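Local coordinates for protein indole-3-pyruvate decarboxylase (Azospirillum brasilense, PDB 2NXW) that catalyses the thiamine diphosphate-dependent decarboxylation of indole-3-pyruvate to indole-3-acetaldehyde, a step in the biosynthesis of the plant hormone auxin, at residues A[38-43]-A[61-66]. Residues are numbered along the deposited sequence; the frame is centred on the assembly and turned at random.
Sequences AMFGIP and PLHTLS. With TPP (thiamine diphosphate), chain I.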
loop_
_atom_site.group_PDB
_atom_site.type_symbol
_atom_site.label_atom_id
_atom_site.label_comp_id
_atom_site.label_asym_id
_atom_site.label_seq_id
_atom_site.Cartn_x
_atom_site.Cartn_y
_atom_site.Cartn_z
ATOM N N ALA A 38 -30.861 22.027 5.363
ATOM C CA ALA A 38 -30.394 22.936 4.333
ATOM C C ALA A 38 -29.402 22.216 3.450
ATOM O O ALA A 38 -28.962 21.118 3.762
ATOM C CB ALA A 38 -29.717 24.140 4.980
ATOM N N MET A 39 -29.082 22.837 2.328
ATOM C CA MET A 39 -28.075 22.292 1.447
ATOM C C MET A 39 -27.146 23.435 1.115
ATOM O O MET A 39 -27.575 24.493 0.638
ATOM C CB MET A 39 -28.659 21.726 0.163
ATOM C CG MET A 39 -27.560 21.058 -0.675
ATOM S SD MET A 39 -28.192 20.033 -1.993
ATOM C CE MET A 39 -28.932 21.292 -2.930
ATOM N N PHE A 40 -25.874 23.237 1.422
ATOM C CA PHE A 40 -24.855 24.234 1.137
ATOM C C PHE A 40 -24.165 23.798 -0.145
ATOM O O PHE A 40 -24.025 22.604 -0.397
ATOM C CB PHE A 40 -23.834 24.279 2.279
ATOM C CG PHE A 40 -24.429 24.659 3.596
ATOM C CD1 PHE A 40 -24.572 26.008 3.949
ATOM C CD2 PHE A 40 -24.886 23.682 4.468
ATOM C CE1 PHE A 40 -25.162 26.363 5.157
ATOM C CE2 PHE A 40 -25.481 24.026 5.678
ATOM C CZ PHE A 40 -25.620 25.375 6.024
ATOM N N GLY A 41 -23.738 24.749 -0.965
ATOM C CA GLY A 41 -23.044 24.346 -2.173
ATOM C C GLY A 41 -22.521 25.433 -3.071
ATOM O O GLY A 41 -22.813 26.612 -2.877
ATOM N N ILE A 42 -21.704 25.023 -4.037
ATOM C CA ILE A 42 -21.181 25.920 -5.061
ATOM C C ILE A 42 -21.382 25.137 -6.355
ATOM O O ILE A 42 -20.925 24.002 -6.490
ATOM C CB ILE A 42 -19.677 26.276 -4.865
ATOM C CG1 ILE A 42 -19.528 27.211 -3.660
ATOM C CG2 ILE A 42 -19.151 26.995 -6.114
ATOM C CD1 ILE A 42 -18.100 27.399 -3.195
ATOM N N PRO A 43 -22.083 25.734 -7.322
ATOM C CA PRO A 43 -22.353 25.074 -8.600
ATOM C C PRO A 43 -21.213 25.098 -9.603
ATOM O O PRO A 43 -20.182 25.746 -9.394
ATOM C CB PRO A 43 -23.576 25.830 -9.110
ATOM C CG PRO A 43 -23.262 27.235 -8.680
ATOM C CD PRO A 43 -22.748 27.046 -7.254
ATOM N N PRO A 61 -33.575 24.427 1.956
ATOM C CA PRO A 61 -33.098 25.788 1.715
ATOM C C PRO A 61 -31.722 25.659 1.062
ATOM O O PRO A 61 -30.882 24.893 1.543
ATOM C CB PRO A 61 -33.020 26.371 3.120
ATOM C CG PRO A 61 -34.154 25.683 3.822
ATOM C CD PRO A 61 -34.014 24.253 3.352
ATOM N N LEU A 62 -31.498 26.397 -0.021
ATOM C CA LEU A 62 -30.222 26.342 -0.732
ATOM C C LEU A 62 -29.340 27.534 -0.383
ATOM O O LEU A 62 -29.698 28.680 -0.651
ATOM C CB LEU A 62 -30.475 26.300 -2.243
ATOM C CG LEU A 62 -29.264 26.332 -3.181
ATOM C CD1 LEU A 62 -28.436 25.066 -3.009
ATOM C CD2 LEU A 62 -29.751 26.455 -4.623
ATOM N N HIS A 63 -28.178 27.253 0.210
ATOM C CA HIS A 63 -27.249 28.301 0.614
ATOM C C HIS A 63 -25.923 28.172 -0.103
ATOM O O HIS A 63 -25.250 27.144 0.014
ATOM C CB HIS A 63 -26.977 28.223 2.118
ATOM C CG HIS A 63 -28.206 28.313 2.959
ATOM N ND1 HIS A 63 -29.161 29.290 2.772
ATOM C CD2 HIS A 63 -28.632 27.559 3.999
ATOM C CE1 HIS A 63 -30.125 29.131 3.662
ATOM N NE2 HIS A 63 -29.831 28.091 4.418
ATOM N N THR A 64 -25.537 29.198 -0.846
ATOM C CA THR A 64 -24.245 29.132 -1.512
ATOM C C THR A 64 -23.202 29.853 -0.680
ATOM O O THR A 64 -23.520 30.713 0.153
ATOM C CB THR A 64 -24.284 29.734 -2.933
ATOM O OG1 THR A 64 -24.655 31.119 -2.880
ATOM C CG2 THR A 64 -25.285 28.966 -3.796
ATOM N N LEU A 65 -21.953 29.451 -0.868
ATOM C CA LEU A 65 -20.847 30.080 -0.171
ATOM C C LEU A 65 -19.807 30.464 -1.215
ATOM O O LEU A 65 -20.017 30.261 -2.406
ATOM C CB LEU A 65 -20.289 29.126 0.888
ATOM C CG LEU A 65 -21.304 28.963 2.031
ATOM C CD1 LEU A 65 -20.879 27.866 2.976
ATOM C CD2 LEU A 65 -21.435 30.289 2.780
ATOM N N SER A 66 -18.694 31.037 -0.782
ATOM C CA SER A 66 -17.670 31.477 -1.709
ATOM C C SER A 66 -16.690 30.425 -2.202
ATOM O O SER A 66 -16.358 30.387 -3.389
ATOM C CB SER A 66 -16.844 32.594 -1.066
ATOM O OG SER A 66 -17.655 33.713 -0.733
HETATM N "N1'" TPP I . -15.419 25.561 -8.010
HETATM C "C2'" TPP I . -14.155 25.494 -8.448
HETATM C CM2 TPP I . -13.028 25.298 -7.440
HETATM N "N3'" TPP I . -13.872 25.599 -9.748
HETATM C "C4'" TPP I . -14.854 25.783 -10.687
HETATM N "N4'" TPP I . -14.526 25.836 -12.012
HETATM C "C5'" TPP I . -16.215 25.900 -10.257
HETATM C "C6'" TPP I . -16.457 25.770 -8.874
HETATM C "C7'" TPP I . -17.409 26.130 -11.247
HETATM N N3 TPP I . -17.343 27.455 -12.013
HETATM C C2 TPP I . -16.869 27.452 -13.259
HETATM S S1 TPP I . -17.025 29.108 -13.770
HETATM C C5 TPP I . -17.710 29.750 -12.286
HETATM C C4 TPP I . -17.806 28.619 -11.486
HETATM C CM4 TPP I . -18.415 28.706 -10.076
HETATM C C6 TPP I . -18.090 31.145 -12.031
HETATM C C7 TPP I . -16.840 32.020 -11.915
HETATM O O7 TPP I . -17.304 33.277 -11.478
HETATM P PA TPP I . -16.204 34.406 -11.625
HETATM O O1A TPP I . -14.917 34.069 -10.928
HETATM O O2A TPP I . -16.844 35.688 -10.983
HETATM O O3A TPP I . -15.852 34.739 -13.187
HETATM P PB TPP I . -17.098 34.968 -14.260
HETATM O O1B TPP I . -18.098 35.966 -13.657
HETATM O O2B TPP I . -16.424 35.563 -15.521
HETATM O O3B TPP I . -17.771 33.671 -14.601
#
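F40 and H63 meet on one face of a pair of parallel strands, their rings set obliquely at 45° with centroids 5.6 Å apart. CD1 of the F40 ring lies 3.7 Å from CB of H63, while the imidazole reaches back along the neighbouring strand until its CD2 is 3.7 Å from the methyl CB of A38. Both aromatic side chains place CG anti to the carbonyl carbon, which turns the two rings back toward A38, and C436 of helix 427-437 touches them both. The other face carries M39 and L62, which run alongside each other in the same direction. M39 runs out extended and bends at chi3 (65°), bringing its terminal CE to 3.8 Å from CD1 of L62, with helix 48-57 packed against this pair. Three backbone bonds zip the strands: M39 N to P61 O, H63 N to M39 O (2.9 Å and almost straight), and the more bent G41 N to H63 O. Past the strands, I42 lays CG1 against O of L65 at 3.3 Å and CD1 against O of S66, while its CG2 approaches C6' of the cofactor at 4.0 Å. Trimmed to an alanine, I42 would probably leave a gap between the L65-S66 carbonyls and the pyrimidine, and lose packing against E68 of the same chain and W479 of the second subunit. The whole is a beta-alpha-beta crossover at the edge of the parallel sheet in the N-terminal, pyrimidine-binding domain of thiamine diphosphate enzymes, delivering P43 to a cofactor held between two subunits.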